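Local coordinates for protein alternansucrase (Leuconostoc mesenteroides, PDB 6HVG) that is a large multidomain member of glycoside hydrolase family 70, with a parallel alpha/beta barrel, a bound calcium ion and choline-binding-type repeats, at residues Q448-Y453 with T476-A481; N455-K460 with D503-F508; K646-A651 with V1033-A1038; G728-R733 with I743-F748; P1086-S1091 with Y1116-N1121. All coordinates share one frame; numbering follows the deposited sequence.

Interaction 1. Residues Q448-Y453 with T476-A481; sequences QTQANY and TLNDAA
Q450 lies across L477, with its CD 3.7 Å from L477 CB, and carries its amide past the leucine to N478. There Q450 NE2 donates to N478 OD1 at 2.8 Å, and the N-H points almost straight at the oxygen (167°). The acceptor sits in the plane of the Q450 amide, whereas the donor comes in tilted from the plane of the N478 carbonyl, so the two amides meet skewed rather than flush. CG of Q450 stands anti to the backbone N (chi1 -178°) and the chain stays extended beyond it, which lets the side chain bridge helix axes 10.2 Å apart. The N478 CB leaves its helix away from the partner, but OD1 swings back to receive the bond. Q474 NE2 bonds to Q450 OE1, so both ends of this amide are engaged and its rotation is fixed. Beside the polar bridge, A451 CB rests on L477 CD2 at 4.1 Å. The two segments belong to helices 447-462 and 474-495, which run at 37° here; L454 of the first helix also packs on L477 and A481, Y453 reaches I484 and I488 of the second, and W444 packs against Q450 and A481.

Interaction 2. Residues N455-K460 with D503-F508; sequences NFMSSK and DAIDSF
F456 and F508 meet first, with the CB of F508 seated over one face of the F456 ring, 3.8 Å from its centroid, in a CH-pi contact. This is a helix-helix packing: segments 455-460 and 503-508 run closer to antiparallel than parallel, at 135°, and no hydrogen bond passes between them. The two rings themselves are turned 42° against each other with centroids 5.5 Å apart, neither stacked nor edge-to-face. F456 can reach across because a chi1 of -178° points its ring away from its own backbone N and toward the partner helix. S507 CB approaches the F456 CZ obliquely at 4.0 Å. At the edge of the same ring, in its plane, sits the methyl of M457; its chain bends twice, bringing CE to 3.9 Å from A504 CB. K460 extends its chain toward the partner helix, NZ ending 4.0 Å from A504 CA at the exposed margin of the contact.

Further out, M457 also packs on I484 of helix 474-495, while F508 touches L440 and W515. N455 is fixed through OD1 by Y468 N and T466 OG1, which ties helix 447-462 to the loop that follows it. On the other helix, S507 OG donates to D503 O at 3.1 Å, and the N of S507 reaches that same oxygen from the opposite face of the carbonyl plane.

Interaction 3. Residues K646-A651 with V1033-A1038; sequences KSDANA and VFHSNA
D648 binds two side chains of segment 1033-1038, one through each carboxylate oxygen. Its OD1 accepts from H1035 ND1 at 3.1 Å through the syn lone pair, with the oxygen tilted somewhat from the imidazole plane. Its OD2 accepts from N1037 ND2 at 3.0 Å, but here the amide nitrogen arrives from above the carboxylate plane, 40° out of it. Both bonds are moderately bent. The far side of H1035 is held too, because NE2 bonds to D1030 OD2; an imidazole between two acidic groups would probably be biased toward the protonated form. A water that accepts from H1035 N donates a weak, long bond to D648 OD1.

Packing follows on the next turn of the helix: A651 CB lies 3.8 Å from V1033 CG1 and 4.2 Å from F1034 CE1. Both helix starts are capped: S647 OG accepts from N650 N at 3.0 Å at the head of helix 648-652, and N1037 OD1 caps helix 1038-1041 through L1040 N. The N1037-D648 bond thus links two N-capped helix starts, with the His-carboxylate bond of H1035 beside it, joining elements that lead into strands 657-658 and 1045-1047 of the parallel alpha/beta barrel.

Interaction 4. Residues G728-R733 with I743-F748; sequences GTLVNR and IPNYSF
L730 and I743 bring their CA atoms to 7.3 Å, the nearest CA pair of the two segments, both residues in loop, and no hydrogen bond crosses between the segments. The contact is therefore made by side chains, and L730 divides its two methyls between two residues. CD1 sits 3.8 Å from I743 CB and also touches the CD1 of that isoleucine, the two chains lying about at right angles. CD2 lies 3.8 Å from N745 CB, where leucine and asparagine slide past each other in opposite directions. A chi1 of 175° turns the leucine CG away from the backbone N, and chi2 of 66° then spreads the methyls to I743 and N745. V731 adds its CG2, 4.1 Å from N745 ND2.

The asparagine amide is held by polar partners while L730 and V731 pack beside it. Its ND2 donates to I743 O at 3.2 Å, nearly straight (160°) and in the carbonyl plane, and also bonds to D819 O; its OD1 bonds to T820 OG1. These partners fix the plane of the amide, and L730 CD2 lies along its CB and CG. On the loop side, T682 OG1 bonds to L730 N.

Strand 745-747 lies between strands 678-679 and 821-825 of the eight-stranded parallel barrel; L730 packs on N745 and on the chain leading into it, at the N-terminal end of this strand of the family 70 alpha/beta barrel.

Interaction 5. Residues P1086-S1091 with Y1116-N1121; sequences PQYRSS and YDLGFN
R1089 presents the edge of its guanidinium to D1117: OD2 lies in the guanidinium plane, 2.7 Å from NE, with an almost straight N-H (174°). The carboxylate plane is steeply inclined, 71° from the guanidinium, so NE meets OD2 from well above the carboxylate plane. R1089 NH2 adds a weak bond to D1117 OD1 at 3.0 Å and is also bound to N1128 O. The Y1088 ring, anchored by OH to D1155 O, takes L1118 CD1 obliquely at 4.1 Å, the two side chains lying side by side. At the F1120 ring, the Y1116 O lies at the edge in plane, and Y1203 stacks on the ring.

D1117 also organises its own loop. Its OD1 accepts from G1119 N at 3.1 Å and from F1120 N, an Asx turn that continues into an Asx motif, and both donors come nearly along its C-O axis. A chi1 of -172° swings the carboxylate to the side opposite its own N, between this turn and the arginine. Backbone atoms join as well: R1089 N donates to D1117 O at 2.9 Å, and the L1118 CA-H points at Q1087 O. L1118 CD2 rests 3.6 Å from Q1087 CB.

Segment 1086-1091 follows barrel strand 1081-1083, and around this buried contact helix 1135-1147 touches Q1087 and L1118, helix 587-601 lies on Y1088 and L1118, and helix 1203-1207 packs on D1117.

How the interactions relate
Interactions 1 and 2 share helix 447-462 and touch directly, Y453 N lying 3.5 Å from F508 CE1, so three helices pack together. Their chemistry differs: the buried interaction 1 turns on an amide bridge, while interaction 2 is ring and methyl packing that reaches the surface at K460. Interactions 3 and 4, both partly buried, also adjoin, through P744 against the 1033-1038 loop, although one is built on a shared carboxylate and the other on leucine. Interaction 5, buried and the one with a salt bridge across its two segments, follows strand 1081-1083, with strands 821-825 and 1045-1047 between that strand and strand 745-747 of interaction 4.

Interaction 1. Residues Q448-Y453 with T476-A481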
# COMPACT_ATOMS: atom_id res chain seq x y z
N GLN A 448 -13.06 21.95 26.34
CA GLN A 448 -13.47 20.62 25.88
C GLN A 448 -12.54 19.54 26.42
O GLN A 448 -12.99 18.57 26.99
CB GLN A 448 -13.45 20.57 24.34
CG GLN A 448 -13.98 19.29 23.72
CD GLN A 448 -15.44 19.03 24.03
OE1 GLN A 448 -16.34 19.46 23.30
NE2 GLN A 448 -15.69 18.37 25.15
N THR A 449 -11.23 19.75 26.26
CA THR A 449 -10.26 18.82 26.79
C THR A 449 -10.36 18.74 28.30
O THR A 449 -10.30 17.66 28.87
CB THR A 449 -8.84 19.23 26.42
OG1 THR A 449 -8.74 19.42 25.01
CG2 THR A 449 -7.84 18.13 26.82
N GLN A 450 -10.52 19.88 28.96
CA GLN A 450 -10.65 19.87 30.42
C GLN A 450 -11.84 19.03 30.84
O GLN A 450 -11.73 18.23 31.76
CB GLN A 450 -10.81 21.30 30.97
CG GLN A 450 -10.91 21.37 32.49
CD GLN A 450 -10.59 22.73 33.04
OE1 GLN A 450 -10.38 23.68 32.28
NE2 GLN A 450 -10.62 22.86 34.37
N ALA A 451 -12.98 19.23 30.18
CA ALA A 451 -14.19 18.50 30.52
C ALA A 451 -14.03 17.01 30.25
O ALA A 451 -14.56 16.17 31.01
CB ALA A 451 -15.39 19.05 29.76
N ASN A 452 -13.32 16.68 29.18
CA ASN A 452 -13.09 15.27 28.84
C ASN A 452 -12.16 14.60 29.85
O ASN A 452 -12.42 13.47 30.27
CB ASN A 452 -12.55 15.12 27.42
CG ASN A 452 -13.59 15.41 26.36
OD1 ASN A 452 -14.78 15.40 26.62
ND2 ASN A 452 -13.14 15.65 25.15
N TYR A 453 -11.10 15.29 30.24
CA TYR A 453 -10.20 14.80 31.27
C TYR A 453 -10.97 14.51 32.54
O TYR A 453 -10.81 13.44 33.11
CB TYR A 453 -9.10 15.83 31.56
CG TYR A 453 -8.36 15.62 32.87
CD1 TYR A 453 -7.27 14.77 32.94
CD2 TYR A 453 -8.74 16.27 34.01
CE1 TYR A 453 -6.58 14.58 34.13
CE2 TYR A 453 -8.06 16.09 35.22
CZ TYR A 453 -6.98 15.26 35.27
OH TYR A 453 -6.34 15.10 36.48
N THR A 476 -16.54 25.92 37.58
CA THR A 476 -16.98 24.58 37.91
C THR A 476 -15.96 23.53 37.48
O THR A 476 -15.68 22.61 38.24
CB THR A 476 -18.33 24.25 37.24
OG1 THR A 476 -19.32 25.19 37.69
CG2 THR A 476 -18.78 22.82 37.59
N LEU A 477 -15.38 23.68 36.29
CA LEU A 477 -14.41 22.71 35.79
C LEU A 477 -13.15 22.70 36.63
O LEU A 477 -12.63 21.64 36.96
CB LEU A 477 -14.06 22.99 34.33
CG LEU A 477 -15.20 22.85 33.30
CD1 LEU A 477 -14.74 23.47 32.00
CD2 LEU A 477 -15.58 21.41 33.08
N ASN A 478 -12.67 23.88 36.98
CA ASN A 478 -11.48 24.01 37.83
C ASN A 478 -11.70 23.45 39.24
O ASN A 478 -10.81 22.82 39.80
CB ASN A 478 -11.01 25.47 37.88
CG ASN A 478 -10.41 25.94 36.56
OD1 ASN A 478 -9.94 25.14 35.79
ND2 ASN A 478 -10.43 27.23 36.32
N ASP A 479 -12.88 23.69 39.82
CA ASP A 479 -13.24 23.10 41.12
C ASP A 479 -13.24 21.57 41.02
O ASP A 479 -12.77 20.88 41.92
CB ASP A 479 -14.63 23.58 41.58
CG ASP A 479 -14.64 25.00 42.09
OD1 ASP A 479 -13.55 25.58 42.28
OD2 ASP A 479 -15.75 25.55 42.32
N ALA A 480 -13.78 21.05 39.91
CA ALA A 480 -13.84 19.62 39.67
C ALA A 480 -12.46 19.02 39.43
O ALA A 480 -12.22 17.88 39.78
CB ALA A 480 -14.75 19.31 38.49
N ALA A 481 -11.56 19.80 38.85
CA ALA A 481 -10.18 19.36 38.67
C ALA A 481 -9.49 19.14 40.00
O ALA A 481 -8.72 18.22 40.15
CB ALA A 481 -9.41 20.37 37.82

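Interaction 2. Residues N455-K460 with D503-F508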
# COMPACT_ATOMS: atom_id res chain seq x y z
N ASN A 455 -14.24 13.97 33.05
CA ASN A 455 -15.13 12.83 32.87
C ASN A 455 -14.37 11.49 32.83
O ASN A 455 -14.82 10.50 33.39
CB ASN A 455 -15.95 12.98 31.60
CG ASN A 455 -16.93 14.11 31.68
OD1 ASN A 455 -17.16 14.68 32.74
ND2 ASN A 455 -17.53 14.44 30.56
N PHE A 456 -13.22 11.45 32.15
CA PHE A 456 -12.43 10.23 32.06
C PHE A 456 -11.87 9.79 33.42
O PHE A 456 -11.99 8.62 33.79
CB PHE A 456 -11.30 10.44 31.05
CG PHE A 456 -10.44 9.23 30.83
CD1 PHE A 456 -10.81 8.27 29.91
CD2 PHE A 456 -9.23 9.08 31.49
CE1 PHE A 456 -10.01 7.17 29.67
CE2 PHE A 456 -8.43 7.98 31.27
CZ PHE A 456 -8.83 7.02 30.37
N MET A 457 -11.25 10.70 34.16
CA MET A 457 -10.68 10.38 35.47
C MET A 457 -11.75 10.00 36.49
O MET A 457 -11.53 9.10 37.29
CB MET A 457 -9.87 11.55 36.02
CG MET A 457 -8.64 11.90 35.20
SD MET A 457 -7.24 10.79 35.42
CE MET A 457 -7.19 10.05 33.82
N SER A 458 -12.89 10.69 36.43
CA SER A 458 -14.08 10.33 37.21
C SER A 458 -14.51 8.87 37.05
O SER A 458 -14.83 8.20 38.03
CB SER A 458 -15.26 11.20 36.77
OG SER A 458 -15.32 12.39 37.50
N SER A 459 -14.54 8.40 35.80
CA SER A 459 -14.98 7.05 35.49
C SER A 459 -14.06 6.00 36.06
O SER A 459 -14.43 4.82 36.07
CB SER A 459 -15.02 6.84 33.99
OG SER A 459 -15.88 7.79 33.44
N LYS A 460 -12.87 6.41 36.50
CA LYS A 460 -11.90 5.49 37.03
C LYS A 460 -11.83 5.48 38.53
O LYS A 460 -10.86 4.98 39.10
CB LYS A 460 -10.53 5.78 36.42
CG LYS A 460 -10.44 5.43 34.94
CD LYS A 460 -8.99 5.16 34.53
CE LYS A 460 -8.84 4.71 33.06
NZ LYS A 460 -7.52 4.10 32.72
N ASP A 503 -0.36 5.34 33.26
CA ASP A 503 -1.20 4.55 32.36
C ASP A 503 -2.57 5.20 32.14
O ASP A 503 -3.13 5.10 31.05
CB ASP A 503 -1.37 3.12 32.90
CG ASP A 503 -0.03 2.36 32.97
OD1 ASP A 503 0.93 2.74 32.25
OD2 ASP A 503 0.05 1.36 33.74
N ALA A 504 -3.10 5.84 33.18
CA ALA A 504 -4.36 6.59 33.06
C ALA A 504 -4.21 7.82 32.14
O ALA A 504 -5.04 8.07 31.28
CB ALA A 504 -4.84 7.01 34.43
N ILE A 505 -3.13 8.57 32.31
CA ILE A 505 -2.86 9.71 31.45
C ILE A 505 -2.64 9.26 30.01
O ILE A 505 -3.29 9.77 29.10
CB ILE A 505 -1.66 10.55 31.96
CG1 ILE A 505 -2.02 11.20 33.31
CG2 ILE A 505 -1.27 11.63 30.96
CD1 ILE A 505 -3.26 12.08 33.31
N ASP A 506 -1.76 8.28 29.82
CA ASP A 506 -1.45 7.75 28.49
C ASP A 506 -2.71 7.35 27.73
O ASP A 506 -2.88 7.70 26.56
CB ASP A 506 -0.51 6.54 28.57
CG ASP A 506 0.94 6.93 28.82
OD1 ASP A 506 1.35 8.07 28.48
OD2 ASP A 506 1.68 6.05 29.32
N SER A 507 -3.60 6.63 28.42
CA SER A 507 -4.87 6.18 27.85
C SER A 507 -5.79 7.33 27.50
O SER A 507 -6.43 7.31 26.44
CB SER A 507 -5.59 5.22 28.81
OG SER A 507 -4.95 3.97 28.83
N PHE A 508 -5.90 8.30 28.41
CA PHE A 508 -6.75 9.44 28.19
C PHE A 508 -6.28 10.25 26.99
O PHE A 508 -7.10 10.71 26.18
CB PHE A 508 -6.81 10.34 29.40
CG PHE A 508 -7.31 11.71 29.08
CD1 PHE A 508 -8.61 11.90 28.64
CD2 PHE A 508 -6.46 12.79 29.15
CE1 PHE A 508 -9.05 13.15 28.31
CE2 PHE A 508 -6.89 14.04 28.81
CZ PHE A 508 -8.19 14.22 28.40

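Interaction 3. Residues K646-A651 with V1033-A1038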
# COMPACT_ATOMS: atom_id res chain seq x y z
N LYS A 646 36.99 -0.43 -17.77
CA LYS A 646 38.18 -0.76 -18.57
C LYS A 646 37.96 -1.97 -19.47
O LYS A 646 38.45 -2.00 -20.60
CB LYS A 646 39.41 -1.02 -17.68
CG LYS A 646 39.85 0.09 -16.74
CD LYS A 646 40.50 1.28 -17.42
CE LYS A 646 39.48 2.25 -18.05
NZ LYS A 646 39.81 3.71 -17.94
N SER A 647 37.27 -2.98 -18.95
CA SER A 647 37.03 -4.23 -19.68
C SER A 647 35.74 -4.90 -19.23
O SER A 647 35.22 -4.60 -18.18
CB SER A 647 38.20 -5.20 -19.46
OG SER A 647 38.17 -5.76 -18.15
N ASP A 648 35.26 -5.85 -20.03
CA ASP A 648 34.14 -6.69 -19.63
C ASP A 648 34.48 -7.62 -18.46
O ASP A 648 33.61 -7.95 -17.66
CB ASP A 648 33.65 -7.53 -20.82
CG ASP A 648 32.88 -6.71 -21.84
OD1 ASP A 648 32.53 -5.54 -21.53
OD2 ASP A 648 32.61 -7.26 -22.93
N ALA A 649 35.74 -8.05 -18.37
CA ALA A 649 36.18 -8.92 -17.27
C ALA A 649 36.14 -8.20 -15.92
O ALA A 649 35.76 -8.79 -14.91
CB ALA A 649 37.58 -9.45 -17.55
N ASN A 650 36.56 -6.94 -15.91
CA ASN A 650 36.49 -6.11 -14.70
C ASN A 650 35.04 -5.82 -14.30
O ASN A 650 34.67 -5.96 -13.14
CB ASN A 650 37.20 -4.76 -14.92
CG ASN A 650 38.71 -4.89 -14.97
OD1 ASN A 650 39.26 -6.00 -14.98
ND2 ASN A 650 39.38 -3.76 -15.01
N ALA A 651 34.24 -5.39 -15.28
CA ALA A 651 32.83 -5.12 -15.11
C ALA A 651 32.10 -6.35 -14.58
O ALA A 651 31.41 -6.27 -13.58
CB ALA A 651 32.20 -4.66 -16.42
N VAL A 1033 29.91 0.62 -18.75
CA VAL A 1033 30.42 -0.45 -17.92
C VAL A 1033 29.97 -1.80 -18.48
O VAL A 1033 30.78 -2.54 -19.03
CB VAL A 1033 29.98 -0.28 -16.45
CG1 VAL A 1033 30.33 -1.50 -15.61
CG2 VAL A 1033 30.63 0.95 -15.86
N PHE A 1034 28.69 -2.13 -18.31
CA PHE A 1034 28.20 -3.40 -18.79
C PHE A 1034 27.89 -3.35 -20.29
O PHE A 1034 27.55 -2.30 -20.84
CB PHE A 1034 26.98 -3.86 -17.98
CG PHE A 1034 27.34 -4.27 -16.59
CD1 PHE A 1034 28.06 -5.44 -16.37
CD2 PHE A 1034 26.98 -3.49 -15.50
CE1 PHE A 1034 28.40 -5.81 -15.08
CE2 PHE A 1034 27.32 -3.85 -14.22
CZ PHE A 1034 28.01 -5.01 -13.99
N HIS A 1035 28.04 -4.51 -20.94
CA HIS A 1035 27.72 -4.65 -22.35
C HIS A 1035 26.99 -5.95 -22.56
O HIS A 1035 27.47 -6.98 -22.10
CB HIS A 1035 28.98 -4.59 -23.22
CG HIS A 1035 29.71 -3.30 -23.14
ND1 HIS A 1035 30.77 -3.10 -22.29
CD2 HIS A 1035 29.50 -2.12 -23.77
CE1 HIS A 1035 31.20 -1.86 -22.40
NE2 HIS A 1035 30.43 -1.23 -23.28
N SER A 1036 25.84 -5.91 -23.24
CA SER A 1036 25.08 -7.11 -23.49
C SER A 1036 25.78 -7.86 -24.60
O SER A 1036 25.84 -7.38 -25.74
CB SER A 1036 23.63 -6.80 -23.89
OG SER A 1036 22.82 -7.97 -23.81
N ASN A 1037 26.33 -9.02 -24.26
CA ASN A 1037 27.00 -9.87 -25.21
C ASN A 1037 27.05 -11.29 -24.68
O ASN A 1037 26.51 -11.56 -23.62
CB ASN A 1037 28.39 -9.32 -25.52
CG ASN A 1037 29.26 -9.13 -24.29
OD1 ASN A 1037 29.27 -9.96 -23.38
ND2 ASN A 1037 30.02 -8.06 -24.29
N ALA A 1038 27.70 -12.19 -25.41
CA ALA A 1038 27.73 -13.60 -25.03
C ALA A 1038 28.37 -13.83 -23.68
O ALA A 1038 27.96 -14.73 -22.95
CB ALA A 1038 28.45 -14.41 -26.09
O HOH W 1 29.82 -6.27 -19.58

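Interaction 4. Residues G728-R733 with I743-F748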
# COMPACT_ATOMS: atom_id res chain seq x y z
N GLY A 728 7.21 -1.43 -26.37
CA GLY A 728 7.61 -2.79 -26.70
C GLY A 728 8.66 -3.33 -25.75
O GLY A 728 9.06 -2.69 -24.78
N THR A 729 9.16 -4.51 -26.09
CA THR A 729 9.99 -5.27 -25.19
C THR A 729 11.39 -4.71 -25.39
O THR A 729 11.72 -4.20 -26.48
CB THR A 729 9.92 -6.79 -25.48
OG1 THR A 729 10.33 -7.50 -24.32
CG2 THR A 729 10.83 -7.19 -26.67
N LEU A 730 12.21 -4.79 -24.35
CA LEU A 730 13.53 -4.16 -24.34
C LEU A 730 14.50 -4.72 -25.37
O LEU A 730 15.30 -3.98 -25.94
CB LEU A 730 14.13 -4.32 -22.96
CG LEU A 730 15.56 -3.84 -22.75
CD1 LEU A 730 15.63 -2.33 -22.90
CD2 LEU A 730 16.08 -4.26 -21.39
N VAL A 731 14.43 -6.04 -25.59
CA VAL A 731 15.31 -6.73 -26.54
C VAL A 731 14.47 -7.55 -27.51
O VAL A 731 13.78 -8.49 -27.09
CB VAL A 731 16.29 -7.64 -25.80
CG1 VAL A 731 17.13 -8.47 -26.77
CG2 VAL A 731 17.19 -6.84 -24.88
N ASN A 732 14.54 -7.24 -28.80
CA ASN A 732 13.83 -8.07 -29.76
C ASN A 732 14.56 -9.39 -29.97
O ASN A 732 15.78 -9.43 -30.09
CB ASN A 732 13.61 -7.38 -31.11
CG ASN A 732 12.45 -8.01 -31.89
OD1 ASN A 732 12.65 -8.94 -32.68
ND2 ASN A 732 11.26 -7.53 -31.65
N ARG A 733 13.78 -10.47 -30.03
CA ARG A 733 14.33 -11.79 -30.14
C ARG A 733 13.72 -12.59 -31.30
O ARG A 733 13.91 -13.80 -31.39
CB ARG A 733 14.11 -12.51 -28.82
CG ARG A 733 14.97 -11.96 -27.70
CD ARG A 733 14.76 -12.71 -26.40
NE ARG A 733 15.62 -12.19 -25.34
CZ ARG A 733 15.29 -11.21 -24.51
NH1 ARG A 733 14.12 -10.60 -24.57
NH2 ARG A 733 16.16 -10.82 -23.59
N ILE A 743 20.23 -2.86 -24.67
CA ILE A 743 20.50 -2.43 -23.30
C ILE A 743 20.75 -3.62 -22.39
O ILE A 743 19.88 -4.49 -22.26
CB ILE A 743 19.34 -1.60 -22.72
CG1 ILE A 743 19.15 -0.33 -23.58
CG2 ILE A 743 19.62 -1.26 -21.26
CD1 ILE A 743 18.10 0.63 -23.07
N PRO A 744 21.93 -3.66 -21.74
CA PRO A 744 22.21 -4.81 -20.88
C PRO A 744 21.27 -4.86 -19.70
O PRO A 744 20.94 -3.80 -19.15
CB PRO A 744 23.65 -4.58 -20.43
CG PRO A 744 23.87 -3.13 -20.60
CD PRO A 744 23.01 -2.67 -21.72
N ASN A 745 20.87 -6.07 -19.32
CA ASN A 745 19.81 -6.23 -18.33
C ASN A 745 19.78 -7.58 -17.61
O ASN A 745 20.28 -8.57 -18.12
CB ASN A 745 18.47 -6.06 -19.02
CG ASN A 745 18.13 -7.22 -19.93
OD1 ASN A 745 17.41 -8.14 -19.57
ND2 ASN A 745 18.68 -7.19 -21.13
N TYR A 746 19.17 -7.61 -16.43
CA TYR A 746 18.78 -8.86 -15.77
C TYR A 746 17.29 -9.04 -15.85
O TYR A 746 16.56 -8.08 -16.01
CB TYR A 746 19.25 -8.91 -14.32
CG TYR A 746 18.45 -8.11 -13.32
CD1 TYR A 746 18.65 -6.74 -13.16
CD2 TYR A 746 17.52 -8.72 -12.50
CE1 TYR A 746 17.92 -6.00 -12.23
CE2 TYR A 746 16.79 -8.01 -11.56
CZ TYR A 746 17.00 -6.65 -11.42
OH TYR A 746 16.27 -5.94 -10.47
N SER A 747 16.82 -10.28 -15.79
CA SER A 747 15.38 -10.56 -15.93
C SER A 747 14.98 -11.69 -15.03
O SER A 747 15.80 -12.54 -14.71
CB SER A 747 15.01 -10.91 -17.39
OG SER A 747 15.85 -11.90 -17.93
N PHE A 748 13.72 -11.71 -14.64
CA PHE A 748 13.22 -12.74 -13.74
C PHE A 748 11.76 -13.05 -13.98
O PHE A 748 11.07 -12.28 -14.61
CB PHE A 748 13.43 -12.33 -12.29
CG PHE A 748 12.80 -11.01 -11.94
CD1 PHE A 748 13.51 -9.82 -12.08
CD2 PHE A 748 11.51 -10.95 -11.46
CE1 PHE A 748 12.95 -8.60 -11.77
CE2 PHE A 748 10.94 -9.73 -11.14
CZ PHE A 748 11.66 -8.56 -11.30

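Interaction 5. Residues P1086-S1091 with Y1116-N1121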
# COMPACT_ATOMS: atom_id res chain seq x y z
N PRO A 1086 19.44 -8.92 2.48
CA PRO A 1086 20.06 -7.84 3.23
C PRO A 1086 20.39 -8.31 4.63
O PRO A 1086 19.52 -8.84 5.33
CB PRO A 1086 18.98 -6.77 3.27
CG PRO A 1086 17.70 -7.52 3.08
CD PRO A 1086 18.06 -8.59 2.10
N GLN A 1087 21.65 -8.12 5.03
CA GLN A 1087 22.17 -8.75 6.24
C GLN A 1087 22.07 -7.89 7.49
O GLN A 1087 22.65 -8.23 8.54
CB GLN A 1087 23.63 -9.13 6.02
CG GLN A 1087 23.83 -10.12 4.89
CD GLN A 1087 23.19 -11.44 5.19
OE1 GLN A 1087 23.45 -12.02 6.24
NE2 GLN A 1087 22.36 -11.93 4.28
N TYR A 1088 21.30 -6.82 7.42
CA TYR A 1088 21.30 -5.80 8.47
C TYR A 1088 20.39 -6.24 9.60
O TYR A 1088 19.41 -6.94 9.38
CB TYR A 1088 20.88 -4.47 7.87
CG TYR A 1088 21.56 -4.28 6.53
CD1 TYR A 1088 22.92 -4.03 6.45
CD2 TYR A 1088 20.86 -4.42 5.33
CE1 TYR A 1088 23.55 -3.89 5.24
CE2 TYR A 1088 21.49 -4.27 4.12
CZ TYR A 1088 22.84 -4.01 4.09
OH TYR A 1088 23.51 -3.88 2.89
N ARG A 1089 20.73 -5.87 10.83
CA ARG A 1089 19.95 -6.33 11.99
C ARG A 1089 18.53 -5.79 11.98
O ARG A 1089 18.32 -4.57 11.91
CB ARG A 1089 20.60 -5.91 13.31
CG ARG A 1089 19.76 -6.32 14.50
CD ARG A 1089 20.51 -6.26 15.80
NE ARG A 1089 21.85 -6.84 15.70
CZ ARG A 1089 22.11 -8.14 15.59
NH1 ARG A 1089 21.14 -9.04 15.56
NH2 ARG A 1089 23.37 -8.54 15.55
N SER A 1090 17.56 -6.70 12.09
CA SER A 1090 16.16 -6.32 12.04
C SER A 1090 15.77 -5.44 13.22
O SER A 1090 16.24 -5.64 14.36
CB SER A 1090 15.27 -7.55 12.02
OG SER A 1090 13.90 -7.18 12.17
N SER A 1091 14.89 -4.48 12.93
CA SER A 1091 14.28 -3.63 13.96
C SER A 1091 13.17 -4.39 14.69
O SER A 1091 12.72 -3.95 15.75
CB SER A 1091 13.73 -2.35 13.34
OG SER A 1091 12.84 -2.66 12.28
N TYR A 1116 25.15 -0.94 9.95
CA TYR A 1116 26.44 -1.59 9.95
C TYR A 1116 26.50 -2.87 10.78
O TYR A 1116 27.52 -3.57 10.75
CB TYR A 1116 27.49 -0.63 10.45
CG TYR A 1116 27.78 0.51 9.51
CD1 TYR A 1116 26.98 1.64 9.51
CD2 TYR A 1116 28.87 0.48 8.66
CE1 TYR A 1116 27.25 2.70 8.66
CE2 TYR A 1116 29.16 1.53 7.81
CZ TYR A 1116 28.33 2.64 7.82
OH TYR A 1116 28.61 3.68 6.97
N ASP A 1117 25.44 -3.18 11.54
CA ASP A 1117 25.38 -4.42 12.32
C ASP A 1117 24.84 -5.53 11.44
O ASP A 1117 23.63 -5.61 11.17
CB ASP A 1117 24.47 -4.23 13.53
CG ASP A 1117 24.51 -5.39 14.50
OD1 ASP A 1117 24.99 -6.46 14.13
OD2 ASP A 1117 24.02 -5.24 15.63
N LEU A 1118 25.73 -6.42 11.00
CA LEU A 1118 25.37 -7.56 10.14
C LEU A 1118 25.38 -8.91 10.90
O LEU A 1118 25.45 -9.98 10.29
CB LEU A 1118 26.30 -7.60 8.94
CG LEU A 1118 25.98 -6.56 7.84
CD1 LEU A 1118 26.51 -5.18 8.16
CD2 LEU A 1118 26.50 -7.00 6.48
N GLY A 1119 25.26 -8.85 12.22
CA GLY A 1119 25.16 -10.04 13.05
C GLY A 1119 26.23 -10.16 14.13
O GLY A 1119 26.51 -11.26 14.59
N PHE A 1120 26.75 -9.03 14.60
CA PHE A 1120 27.79 -9.06 15.62
C PHE A 1120 27.24 -9.47 16.97
O PHE A 1120 26.05 -9.36 17.23
CB PHE A 1120 28.48 -7.71 15.77
CG PHE A 1120 29.21 -7.26 14.53
CD1 PHE A 1120 28.68 -6.27 13.73
CD2 PHE A 1120 30.43 -7.81 14.17
CE1 PHE A 1120 29.34 -5.83 12.60
CE2 PHE A 1120 31.11 -7.38 13.04
CZ PHE A 1120 30.55 -6.39 12.25
N ASN A 1121 28.14 -9.95 17.83
CA ASN A 1121 27.78 -10.33 19.18
C ASN A 1121 27.33 -9.12 20.03
O ASN A 1121 27.74 -7.98 19.78
CB ASN A 1121 28.97 -11.01 19.87
CG ASN A 1121 29.31 -12.37 19.27
OD1 ASN A 1121 28.60 -12.91 18.40
ND2 ASN A 1121 30.39 -12.95 19.76